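Local atomic coordinates of oligogalacturonate lyase (Yersinia enterocolitica subsp. enterocolitica, PDB entry 3PE7), a protein that cleaves oligogalacturonates by beta-elimination in the cytoplasm, using a seven-bladed beta-propeller that carries a manganese ion near its centre. Residues A[37-42]-A[190-195]; A[285-290]-A[348-353]. All blocks are in the same frame, centred on the assembly; numbering follows the deposited sequence.

Overall arrangement
Both contacts lie near the middle of a seven-bladed beta-propeller, with centres about 13 Å apart, and each pairs a loop with an innermost blade strand. In contact 1 the loop 37-42 meets strand 190-196 through two partly exposed aromatic rings, a surface contact that rests on ring packing. Contact 2, between 285-290 and 348-353, is partly buried and rests on metal coordination, three side chains converging on manganese. Neither has a hydrogen bond across it. Phe38 ties the two together: its ring packs on His287, Leu288 and Met289, while the Tyr37 hydroxyl touches Gln350. Ring packing thus adjoins the metal site, and the nearest atom of the Tyr39 side chain is about 8 Å from the ion.

Contact 1 of 2, residues A[37-42]-A[190-195]; sequences YFYQKC and LGHPIY
A type I beta turn from Tyr37 to Gln40, closed by Gln40 N to Tyr37 O at 3.1 Å, faces strand 190-195; the nearest CA atoms, of Tyr39 and Ile194, are 9.6 Å apart, so the backbones stay apart and side chains span the distance. The strand is the innermost of its blade in this seven-bladed beta-propeller, and the loop runs near the central axis, so long aromatic side chains suit the place. Tyr39 and His192 make a T-shaped pair: the imidazole edge is directed at one face of the phenol, the centroids 5.2 Å apart and the planes at 65°. They run roughly antiparallel past one another, so the end of the imidazole meets the phenol. His192 reaches the ring because its CG stands anti to the backbone N (chi1 -164°). Its ND1 is hydrogen-bonded to Glu243 on the next blade, which helps fix the imidazole's rotation. The Tyr39 ring also lies against its neighbour, CD1 sitting 3.9 Å above the centre of the Phe38 ring. Val131 of strand 124-132 touches both Tyr39 and Ile194. The approach of His192 is off-centre: NE2 stands 4.0 Å above the Tyr39 plane, toward the rim, and is 4.1 Å from CZ.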
# COMPACT_ATOMS: atom_id res chain seq x y z
N TYR A 37 0.86 4.10 -0.55
CA TYR A 37 0.50 2.70 -0.69
C TYR A 37 -0.97 2.48 -0.29
O TYR A 37 -1.47 3.10 0.67
CB TYR A 37 1.44 1.80 0.11
CG TYR A 37 2.83 1.65 -0.48
CD1 TYR A 37 3.02 1.58 -1.87
CD2 TYR A 37 3.94 1.49 0.34
CE1 TYR A 37 4.32 1.40 -2.41
CE2 TYR A 37 5.21 1.31 -0.18
CZ TYR A 37 5.40 1.27 -1.55
OH TYR A 37 6.68 1.09 -2.05
N PHE A 38 -1.65 1.63 -1.04
CA PHE A 38 -3.12 1.51 -0.97
C PHE A 38 -3.67 1.02 0.37
O PHE A 38 -4.84 1.27 0.68
CB PHE A 38 -3.65 0.59 -2.10
CG PHE A 38 -3.08 -0.79 -2.08
CD1 PHE A 38 -3.66 -1.80 -1.31
CD2 PHE A 38 -1.92 -1.08 -2.82
CE1 PHE A 38 -3.11 -3.08 -1.28
CE2 PHE A 38 -1.36 -2.35 -2.78
CZ PHE A 38 -1.96 -3.35 -2.02
N TYR A 39 -2.84 0.31 1.13
CA TYR A 39 -3.29 -0.24 2.43
C TYR A 39 -3.08 0.73 3.60
O TYR A 39 -3.54 0.45 4.74
CB TYR A 39 -2.64 -1.61 2.70
CG TYR A 39 -1.13 -1.59 2.60
CD1 TYR A 39 -0.47 -1.79 1.38
CD2 TYR A 39 -0.35 -1.36 3.75
CE1 TYR A 39 0.93 -1.77 1.30
CE2 TYR A 39 1.03 -1.33 3.67
CZ TYR A 39 1.66 -1.52 2.45
OH TYR A 39 3.04 -1.50 2.39
N GLN A 40 -2.41 1.86 3.34
CA GLN A 40 -2.11 2.89 4.36
C GLN A 40 -3.13 4.02 4.31
O GLN A 40 -3.48 4.52 3.22
CB GLN A 40 -0.68 3.47 4.18
CG GLN A 40 0.49 2.45 4.31
CD GLN A 40 0.79 2.06 5.76
OE1 GLN A 40 1.92 2.26 6.25
NE2 GLN A 40 -0.20 1.49 6.46
N LYS A 41 -3.62 4.45 5.48
CA LYS A 41 -4.62 5.52 5.53
C LYS A 41 -4.12 6.83 4.92
O LYS A 41 -3.08 7.36 5.36
CB LYS A 41 -5.12 5.76 6.97
CG LYS A 41 -6.12 6.90 7.07
CD LYS A 41 -6.58 7.08 8.52
CE LYS A 41 -7.36 8.38 8.67
NZ LYS A 41 -7.81 8.58 10.09
N CYS A 42 -4.85 7.34 3.91
CA CYS A 42 -4.54 8.64 3.31
C CYS A 42 -5.68 9.67 3.31
O CYS A 42 -5.42 10.84 3.16
CB CYS A 42 -4.01 8.51 1.86
SG CYS A 42 -5.13 7.64 0.72
N LEU A 190 12.20 -11.86 4.96
CA LEU A 190 10.86 -11.58 5.50
C LEU A 190 10.37 -10.23 5.00
O LEU A 190 11.15 -9.28 4.83
CB LEU A 190 10.90 -11.58 7.02
CG LEU A 190 11.40 -12.90 7.64
CD1 LEU A 190 11.36 -12.78 9.14
CD2 LEU A 190 10.60 -14.10 7.16
N GLY A 191 9.07 -10.13 4.77
CA GLY A 191 8.50 -8.91 4.22
C GLY A 191 7.07 -8.64 4.67
O GLY A 191 6.43 -9.48 5.32
N HIS A 192 6.61 -7.45 4.33
CA HIS A 192 5.19 -7.03 4.44
C HIS A 192 4.51 -7.42 5.77
O HIS A 192 3.46 -8.09 5.75
CB HIS A 192 4.38 -7.53 3.23
CG HIS A 192 3.05 -6.86 3.05
ND1 HIS A 192 1.94 -7.54 2.56
CD2 HIS A 192 2.63 -5.60 3.30
CE1 HIS A 192 0.90 -6.72 2.54
NE2 HIS A 192 1.30 -5.53 2.96
N PRO A 193 5.10 -7.05 6.92
CA PRO A 193 4.36 -7.36 8.15
C PRO A 193 3.19 -6.41 8.33
O PRO A 193 3.33 -5.21 8.12
CB PRO A 193 5.41 -7.16 9.26
CG PRO A 193 6.35 -6.12 8.68
CD PRO A 193 6.43 -6.48 7.22
N ILE A 194 2.03 -6.95 8.70
CA ILE A 194 0.82 -6.14 8.82
C ILE A 194 0.02 -6.63 10.03
O ILE A 194 -0.38 -7.80 10.08
CB ILE A 194 -0.04 -6.20 7.51
CG1 ILE A 194 -0.05 -7.62 6.92
CG2 ILE A 194 0.48 -5.15 6.45
CD1 ILE A 194 -0.96 -7.86 5.69
N TYR A 195 -0.17 -5.76 11.01
CA TYR A 195 -1.08 -6.04 12.15
C TYR A 195 -2.48 -6.36 11.60
O TYR A 195 -2.96 -5.67 10.70
CB TYR A 195 -1.20 -4.82 13.07
CG TYR A 195 -0.29 -4.83 14.28
CD1 TYR A 195 0.70 -3.85 14.44
CD2 TYR A 195 -0.44 -5.79 15.28
CE1 TYR A 195 1.54 -3.85 15.57
CE2 TYR A 195 0.37 -5.81 16.39
CZ TYR A 195 1.36 -4.83 16.54
OH TYR A 195 2.14 -4.85 17.65

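Contact 2 of 2, residues A[285-290]-A[348-353]; sequences CSHLMS and DRQVTH. With MN (manganese (II) ion), chain B; ACT (acetate ion), chain E.
Manganese is gripped by His287 NE2, Gln350 OE1 and His353 ND1, each 2.1 Å from the ion, close to the beta-propeller's central axis. His355 supplies the fourth protein ligand, and both oxygens of an acetate, probably from the crystallisation liquor, bring the coordination to six. His287 lies just after the corner at Ser286, where the chain passes into the innermost strand of a blade, whereas the other two come from a type I turn, Gln350 to His353, closed by His353 N to Gln350 O. That turn brings Gln350 OE1 and His353 ND1 to the same ion. The imidazoles of His287 and His353 are oblique, planes at 57°; His287 NE2 and His353 ND1 approach to 3.1 Å because both bind the metal. Histidine suits position 287 because NE2 can bind the metal while ND1 hydrogen-bonds to Asp300, which orients the ring. In Gln350 a kink at chi2 (-67°) folds the chain so that its amide reaches the ion, and both ends of that amide are used, the oxygen on manganese and NE2 donating to acetate O at 3.0 Å. An Asx turn, Gln350 N to Asp348 OD1 at 2.8 Å, steadies its backbone. The chelated acetate suggests that a substrate carboxylate could bind manganese in the same way, consistent with a lyase that acts on galacturonate units.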
# COMPACT_ATOMS: atom_id res chain seq x y z
N CYS A 285 -4.40 -8.39 -12.43
CA CYS A 285 -4.19 -7.06 -11.88
C CYS A 285 -2.89 -7.01 -11.08
O CYS A 285 -2.39 -8.05 -10.63
CB CYS A 285 -5.37 -6.66 -10.98
SG CYS A 285 -6.91 -6.37 -11.86
N SER A 286 -2.35 -5.81 -10.88
CA SER A 286 -1.05 -5.66 -10.23
C SER A 286 -1.17 -5.51 -8.72
O SER A 286 -0.20 -5.71 -8.01
CB SER A 286 -0.31 -4.46 -10.84
OG SER A 286 0.13 -4.81 -12.16
N HIS A 287 -2.36 -5.14 -8.27
CA HIS A 287 -2.67 -4.93 -6.85
C HIS A 287 -4.14 -5.28 -6.63
O HIS A 287 -4.92 -5.40 -7.59
CB HIS A 287 -2.42 -3.48 -6.46
CG HIS A 287 -1.07 -2.99 -6.85
ND1 HIS A 287 -0.83 -2.37 -8.06
CD2 HIS A 287 0.12 -3.04 -6.21
CE1 HIS A 287 0.45 -2.06 -8.14
NE2 HIS A 287 1.05 -2.45 -7.03
N LEU A 288 -4.49 -5.49 -5.36
CA LEU A 288 -5.88 -5.68 -4.96
C LEU A 288 -6.14 -4.98 -3.63
O LEU A 288 -5.28 -4.99 -2.73
CB LEU A 288 -6.19 -7.18 -4.85
CG LEU A 288 -7.65 -7.62 -4.69
CD1 LEU A 288 -8.52 -7.15 -5.89
CD2 LEU A 288 -7.70 -9.13 -4.54
N MET A 289 -7.31 -4.37 -3.51
CA MET A 289 -7.69 -3.70 -2.27
C MET A 289 -9.21 -3.77 -2.10
O MET A 289 -9.94 -3.90 -3.08
CB MET A 289 -7.20 -2.24 -2.30
CG MET A 289 -7.36 -1.45 -1.00
SD MET A 289 -6.89 -2.38 0.48
CE MET A 289 -7.38 -1.21 1.75
N SER A 290 -9.66 -3.69 -0.84
CA SER A 290 -11.11 -3.69 -0.58
C SER A 290 -11.59 -2.43 0.15
O SER A 290 -10.78 -1.62 0.62
CB SER A 290 -11.49 -4.93 0.25
OG SER A 290 -11.11 -4.78 1.61
N ASP A 348 12.21 5.41 -9.26
CA ASP A 348 11.19 4.80 -8.43
C ASP A 348 10.26 3.88 -9.21
O ASP A 348 9.54 4.31 -10.14
CB ASP A 348 10.39 5.87 -7.69
CG ASP A 348 9.61 5.29 -6.55
OD1 ASP A 348 8.62 4.59 -6.84
OD2 ASP A 348 10.00 5.52 -5.38
N ARG A 349 10.25 2.61 -8.82
CA ARG A 349 9.51 1.58 -9.54
C ARG A 349 8.07 1.45 -9.07
O ARG A 349 7.35 0.58 -9.58
CB ARG A 349 10.20 0.21 -9.39
CG ARG A 349 11.72 0.20 -9.58
CD ARG A 349 12.11 0.74 -10.89
NE ARG A 349 13.54 0.58 -11.19
CZ ARG A 349 14.02 -0.23 -12.13
NH1 ARG A 349 13.19 -0.97 -12.87
NH2 ARG A 349 15.33 -0.29 -12.33
N GLN A 350 7.64 2.27 -8.12
CA GLN A 350 6.25 2.22 -7.64
C GLN A 350 5.45 3.44 -8.05
O GLN A 350 4.21 3.43 -7.98
CB GLN A 350 6.20 2.10 -6.09
CG GLN A 350 6.67 0.75 -5.53
CD GLN A 350 5.75 -0.40 -5.88
OE1 GLN A 350 4.51 -0.30 -5.76
NE2 GLN A 350 6.35 -1.52 -6.31
N VAL A 351 6.14 4.49 -8.48
CA VAL A 351 5.49 5.80 -8.63
C VAL A 351 4.33 5.81 -9.65
O VAL A 351 3.33 6.51 -9.44
CB VAL A 351 6.53 6.90 -8.90
CG1 VAL A 351 7.13 6.78 -10.31
CG2 VAL A 351 5.94 8.27 -8.67
N THR A 352 4.44 5.01 -10.72
CA THR A 352 3.36 4.95 -11.71
C THR A 352 2.35 3.84 -11.43
O THR A 352 1.43 3.66 -12.22
CB THR A 352 3.90 4.77 -13.15
OG1 THR A 352 4.85 3.71 -13.17
CG2 THR A 352 4.57 6.08 -13.65
N HIS A 353 2.51 3.12 -10.31
CA HIS A 353 1.51 2.10 -9.93
C HIS A 353 0.18 2.78 -9.57
O HIS A 353 0.16 3.68 -8.75
CB HIS A 353 2.01 1.26 -8.77
CG HIS A 353 3.07 0.28 -9.15
ND1 HIS A 353 3.37 -0.83 -8.39
CD2 HIS A 353 3.88 0.23 -10.24
CE1 HIS A 353 4.33 -1.52 -8.99
NE2 HIS A 353 4.65 -0.90 -10.12
MN MN B . 2.80 -1.39 -6.41
C ACT E . 3.56 -3.39 -5.12
O ACT E . 3.90 -3.32 -6.36
OXT ACT E . 2.79 -2.48 -4.62
CH3 ACT E . 4.07 -4.50 -4.27